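Local coordinates for protein 3-hydroxyacyl-thioester dehydratase X (Mycobacterium tuberculosis, PDB 4OOB) that catalyses the reversible hydration of trans-2-enoyl-CoA to (3R)-3-hydroxyacyl-CoA, acting on a broad range of chain lengths with a preference for C8 to C12 substrates, at residues A[11-24]-A[81-93]. Sequence-based numbering, arbitrary orientation.
Sequences TVTVEELPIDPANV and IAVTDAVGVRVRA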
loop_
_atom_site.group_PDB
_atom_site.type_symbol
_atom_site.label_atom_id
_atom_site.label_comp_id
_atom_site.label_asym_id
_atom_site.label_seq_id
_atom_site.Cartn_x
_atom_site.Cartn_y
_atom_site.Cartn_z
ATOM N N THR A 11 3.378 -17.757 11.380
ATOM C CA THR A 11 2.389 -18.031 10.272
ATOM C C THR A 11 0.911 -17.918 10.692
ATOM O O THR A 11 0.524 -18.472 11.687
ATOM C CB THR A 11 2.664 -19.410 9.614
ATOM O OG1 THR A 11 3.871 -19.304 8.844
ATOM C CG2 THR A 11 1.535 -19.839 8.673
ATOM N N VAL A 12 0.100 -17.176 9.927
ATOM C CA VAL A 12 -1.373 -17.201 10.068
ATOM C C VAL A 12 -1.998 -17.761 8.797
ATOM O O VAL A 12 -1.500 -17.540 7.706
ATOM C CB VAL A 12 -1.966 -15.798 10.339
ATOM C CG1 VAL A 12 -3.168 -15.487 9.448
ATOM C CG2 VAL A 12 -2.331 -15.622 11.816
ATOM N N THR A 13 -3.134 -18.431 8.949
ATOM C CA THR A 13 -3.745 -19.200 7.877
ATOM C C THR A 13 -5.238 -18.913 7.861
ATOM O O THR A 13 -5.879 -18.928 8.912
ATOM C CB THR A 13 -3.460 -20.678 8.123
ATOM O OG1 THR A 13 -2.322 -21.057 7.357
ATOM C CG2 THR A 13 -4.624 -21.521 7.761
ATOM N N VAL A 14 -5.790 -18.609 6.700
ATOM C CA VAL A 14 -7.236 -18.416 6.605
ATOM C C VAL A 14 -7.742 -19.247 5.447
ATOM O O VAL A 14 -7.402 -18.999 4.304
ATOM C CB VAL A 14 -7.658 -16.943 6.397
ATOM C CG1 VAL A 14 -9.186 -16.828 6.442
ATOM C CG2 VAL A 14 -6.956 -16.015 7.398
ATOM N N GLU A 15 -8.558 -20.238 5.788
ATOM C CA GLU A 15 -8.997 -21.288 4.871
ATOM C C GLU A 15 -9.684 -20.775 3.647
ATOM O O GLU A 15 -9.341 -21.137 2.530
ATOM C CB GLU A 15 -9.976 -22.240 5.578
ATOM C CG GLU A 15 -9.284 -23.374 6.288
ATOM C CD GLU A 15 -8.588 -24.264 5.295
ATOM O OE1 GLU A 15 -7.334 -24.305 5.307
ATOM O OE2 GLU A 15 -9.313 -24.882 4.483
ATOM N N GLU A 16 -10.721 -19.997 3.865
ATOM C CA GLU A 16 -11.560 -19.587 2.763
ATOM C C GLU A 16 -12.131 -18.269 3.180
ATOM O O GLU A 16 -12.885 -18.186 4.154
ATOM C CB GLU A 16 -12.670 -20.610 2.460
ATOM C CG GLU A 16 -13.693 -20.123 1.433
ATOM C CD GLU A 16 -14.343 -21.242 0.627
ATOM O OE1 GLU A 16 -13.596 -22.058 0.054
ATOM O OE2 GLU A 16 -15.602 -21.290 0.533
ATOM N N LEU A 17 -11.716 -17.234 2.465
ATOM C CA LEU A 17 -12.104 -15.880 2.757
ATOM C C LEU A 17 -12.954 -15.435 1.571
ATOM O O LEU A 17 -12.468 -15.434 0.417
ATOM C CB LEU A 17 -10.849 -15.011 2.929
ATOM C CG LEU A 17 -11.042 -13.647 3.567
ATOM C CD1 LEU A 17 -11.360 -13.816 5.042
ATOM C CD2 LEU A 17 -9.816 -12.793 3.366
ATOM N N PRO A 18 -14.249 -15.139 1.834
ATOM C CA PRO A 18 -15.106 -14.634 0.757
ATOM C C PRO A 18 -14.782 -13.181 0.434
ATOM O O PRO A 18 -14.208 -12.472 1.240
ATOM C CB PRO A 18 -16.535 -14.750 1.331
ATOM C CG PRO A 18 -16.369 -14.765 2.815
ATOM C CD PRO A 18 -14.981 -15.305 3.109
ATOM N N ILE A 19 -15.142 -12.764 -0.765
ATOM C CA ILE A 19 -14.964 -11.384 -1.166
ATOM C C ILE A 19 -16.343 -10.757 -1.261
ATOM O O ILE A 19 -17.206 -11.257 -1.970
ATOM C CB ILE A 19 -14.179 -11.323 -2.496
ATOM C CG1 ILE A 19 -12.705 -11.678 -2.211
ATOM C CG2 ILE A 19 -14.328 -9.962 -3.183
ATOM C CD1 ILE A 19 -11.895 -12.107 -3.419
ATOM N N ASP A 20 -16.541 -9.680 -0.512
ATOM C CA ASP A 20 -17.698 -8.846 -0.655
ATOM C C ASP A 20 -17.598 -7.859 -1.831
ATOM O O ASP A 20 -16.870 -6.857 -1.743
ATOM C CB ASP A 20 -17.946 -8.058 0.605
ATOM C CG ASP A 20 -19.181 -7.225 0.495
ATOM O OD1 ASP A 20 -19.942 -7.448 -0.476
ATOM O OD2 ASP A 20 -19.389 -6.338 1.342
ATOM N N PRO A 21 -18.404 -8.076 -2.894
ATOM C CA PRO A 21 -18.335 -7.201 -4.043
ATOM C C PRO A 21 -18.578 -5.719 -3.742
ATOM O O PRO A 21 -18.058 -4.861 -4.485
ATOM C CB PRO A 21 -19.418 -7.732 -4.973
ATOM C CG PRO A 21 -19.717 -9.120 -4.498
ATOM C CD PRO A 21 -19.443 -9.106 -3.033
ATOM N N ALA A 22 -19.366 -5.423 -2.698
ATOM C CA ALA A 22 -19.677 -4.028 -2.294
ATOM C C ALA A 22 -18.419 -3.332 -1.772
ATOM O O ALA A 22 -18.236 -2.105 -1.921
ATOM C CB ALA A 22 -20.753 -3.997 -1.212
ATOM N N ASN A 23 -17.591 -4.111 -1.094
ATOM C CA ASN A 23 -16.367 -3.588 -0.532
ATOM C C ASN A 23 -15.377 -3.301 -1.664
ATOM O O ASN A 23 -14.729 -2.276 -1.672
ATOM C CB ASN A 23 -15.792 -4.591 0.443
ATOM C CG ASN A 23 -14.638 -4.022 1.184
ATOM O OD1 ASN A 23 -13.494 -4.420 0.994
ATOM N ND2 ASN A 23 -14.914 -3.030 1.970
ATOM N N VAL A 24 -15.308 -4.199 -2.646
ATOM C CA VAL A 24 -14.513 -3.958 -3.837
ATOM C C VAL A 24 -14.987 -2.656 -4.526
ATOM O O VAL A 24 -14.169 -1.791 -4.830
ATOM C CB VAL A 24 -14.546 -5.123 -4.866
ATOM C CG1 VAL A 24 -13.575 -4.836 -6.025
ATOM C CG2 VAL A 24 -14.238 -6.460 -4.211
ATOM N N ILE A 81 -7.778 -12.044 -9.686
ATOM C CA ILE A 81 -8.711 -12.639 -8.757
ATOM C C ILE A 81 -10.102 -12.072 -9.050
ATOM O O ILE A 81 -10.288 -10.855 -9.150
ATOM C CB ILE A 81 -8.303 -12.317 -7.311
ATOM C CG1 ILE A 81 -6.975 -13.007 -6.977
ATOM C CG2 ILE A 81 -9.382 -12.763 -6.327
ATOM C CD1 ILE A 81 -6.348 -12.475 -5.710
ATOM N N ALA A 82 -11.061 -12.973 -9.222
ATOM C CA ALA A 82 -12.403 -12.569 -9.524
ATOM C C ALA A 82 -13.076 -12.082 -8.240
ATOM O O ALA A 82 -12.789 -12.524 -7.137
ATOM C CB ALA A 82 -13.199 -13.697 -10.193
ATOM N N VAL A 83 -13.927 -11.092 -8.408
ATOM C CA VAL A 83 -14.814 -10.650 -7.367
ATOM C C VAL A 83 -15.616 -11.865 -6.824
ATOM O O VAL A 83 -15.943 -11.934 -5.645
ATOM C CB VAL A 83 -15.674 -9.548 -7.995
ATOM C CG1 VAL A 83 -16.952 -9.293 -7.236
ATOM C CG2 VAL A 83 -14.844 -8.288 -8.108
ATOM N N THR A 84 -15.884 -12.846 -7.684
ATOM C CA THR A 84 -16.668 -14.044 -7.315
ATOM C C THR A 84 -15.842 -15.143 -6.659
ATOM O O THR A 84 -16.404 -16.093 -6.159
ATOM C CB THR A 84 -17.379 -14.653 -8.538
ATOM O OG1 THR A 84 -16.431 -14.982 -9.565
ATOM C CG2 THR A 84 -18.365 -13.671 -9.122
ATOM N N ASP A 85 -14.512 -15.016 -6.654
ATOM C CA ASP A 85 -13.645 -15.967 -5.951
ATOM C C ASP A 85 -13.755 -15.862 -4.430
ATOM O O ASP A 85 -14.040 -14.806 -3.877
ATOM C CB ASP A 85 -12.195 -15.743 -6.334
ATOM C CG ASP A 85 -11.898 -16.136 -7.741
ATOM O OD1 ASP A 85 -12.638 -16.959 -8.310
ATOM O OD2 ASP A 85 -10.887 -15.654 -8.277
ATOM N N ALA A 86 -13.561 -16.988 -3.763
ATOM C CA ALA A 86 -13.222 -17.006 -2.339
ATOM C C ALA A 86 -11.708 -17.295 -2.318
ATOM O O ALA A 86 -11.203 -17.893 -3.289
ATOM C CB ALA A 86 -14.014 -18.094 -1.624
ATOM N N VAL A 87 -10.971 -16.872 -1.278
ATOM C CA VAL A 87 -9.487 -17.017 -1.300
ATOM C C VAL A 87 -8.845 -17.693 -0.100
ATOM O O VAL A 87 -9.299 -17.530 1.018
ATOM C CB VAL A 87 -8.756 -15.660 -1.525
ATOM C CG1 VAL A 87 -9.066 -15.093 -2.881
ATOM C CG2 VAL A 87 -9.042 -14.656 -0.435
ATOM N N GLY A 88 -7.787 -18.466 -0.342
ATOM C CA GLY A 88 -6.963 -18.995 0.753
ATOM C C GLY A 88 -5.946 -17.914 1.072
ATOM O O GLY A 88 -5.429 -17.265 0.182
ATOM N N VAL A 89 -5.665 -17.698 2.339
ATOM C CA VAL A 89 -4.698 -16.690 2.742
ATOM C C VAL A 89 -3.689 -17.298 3.703
ATOM O O VAL A 89 -4.033 -17.926 4.684
ATOM C CB VAL A 89 -5.414 -15.495 3.416
ATOM C CG1 VAL A 89 -4.438 -14.420 3.836
ATOM C CG2 VAL A 89 -6.436 -14.897 2.482
ATOM N N ARG A 90 -2.419 -17.090 3.424
ATOM C CA ARG A 90 -1.376 -17.420 4.370
ATOM C C ARG A 90 -0.446 -16.222 4.480
ATOM O O ARG A 90 -0.041 -15.702 3.469
ATOM C CB ARG A 90 -0.583 -18.648 3.916
ATOM C CG ARG A 90 0.376 -19.209 4.984
ATOM C CD ARG A 90 1.378 -20.206 4.387
ATOM N NE ARG A 90 0.857 -20.526 3.068
ATOM C CZ ARG A 90 1.472 -20.365 1.894
ATOM N NH1 ARG A 90 2.785 -20.027 1.812
ATOM N NH2 ARG A 90 0.741 -20.625 0.789
ATOM N N VAL A 91 -0.074 -15.856 5.705
ATOM C CA VAL A 91 0.798 -14.701 5.986
ATOM C C VAL A 91 1.978 -15.105 6.843
ATOM O O VAL A 91 1.824 -15.892 7.781
ATOM C CB VAL A 91 0.083 -13.642 6.842
ATOM C CG1 VAL A 91 0.986 -12.424 7.060
ATOM C CG2 VAL A 91 -1.253 -13.244 6.238
ATOM N N ARG A 92 3.151 -14.544 6.587
ATOM C CA ARG A 92 4.217 -14.652 7.576
ATOM C C ARG A 92 5.095 -13.426 7.678
ATOM O O ARG A 92 5.174 -12.607 6.741
ATOM C CB ARG A 92 5.024 -15.937 7.385
ATOM C CG ARG A 92 5.803 -16.014 6.093
ATOM C CD ARG A 92 7.308 -15.825 6.269
ATOM N NE ARG A 92 8.015 -17.048 5.934
ATOM C CZ ARG A 92 9.279 -17.354 6.235
ATOM N NH1 ARG A 92 10.084 -16.531 6.906
ATOM N NH2 ARG A 92 9.729 -18.539 5.839
ATOM N N ALA A 93 5.713 -13.315 8.854
ATOM C CA ALA A 93 6.564 -12.225 9.269
ATOM C C ALA A 93 8.006 -12.652 9.367
ATOM O O ALA A 93 8.301 -13.664 9.941
ATOM C CB ALA A 93 6.118 -11.716 10.631
#
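Val14 and Val89 grip each other through paired backbone hydrogen bonds, Val14 N to Val89 O (2.8 Å) and Val89 N to Val14 O, the donors in the carbonyl planes; Val12 and Val91 repeat this one pair further along the ladder. These are hydrogen-bonded antiparallel pairs at the margin of the hotdog sheet: 12-18 is an edge strand within this chain, while 86-93 is held on its other side by strand 102-113. Between Val14 and Leu17 the chain turns a corner at Glu15 and the register slips by one residue, a beta bulge. Leu17 and Val87 then pair through Leu17 O to Val87 N (2.7 Å), but the donor now sits 25° out of the carbonyl plane.

Val12, Val14, Leu17, Val87, Val89 and Val91 share one face; Val12, Val14, Leu17 and Val91 reach helix 43-57, which the sheet wraps. Leu17 swings CG away from its own N (chi1 -166°), and CD2 then crosses Val89 at CG2, 4.1 Å away. On the opposite face Thr13 OG1 lies 4.0 Å from Arg90 CG.

Beyond the strands, Ile19 CD1 lies against Asp85 O at 3.5 Å and touches Ile81 CG2 at 3.9 Å. Pro21 sets its ring CB 3.7 Å from Val83 CG1. Asp85 closes the type I turn from Ala82: OD2, also salt-bridged to Arg79, accepts from Ala82 N (2.8 Å), the donor above the carboxylate plane.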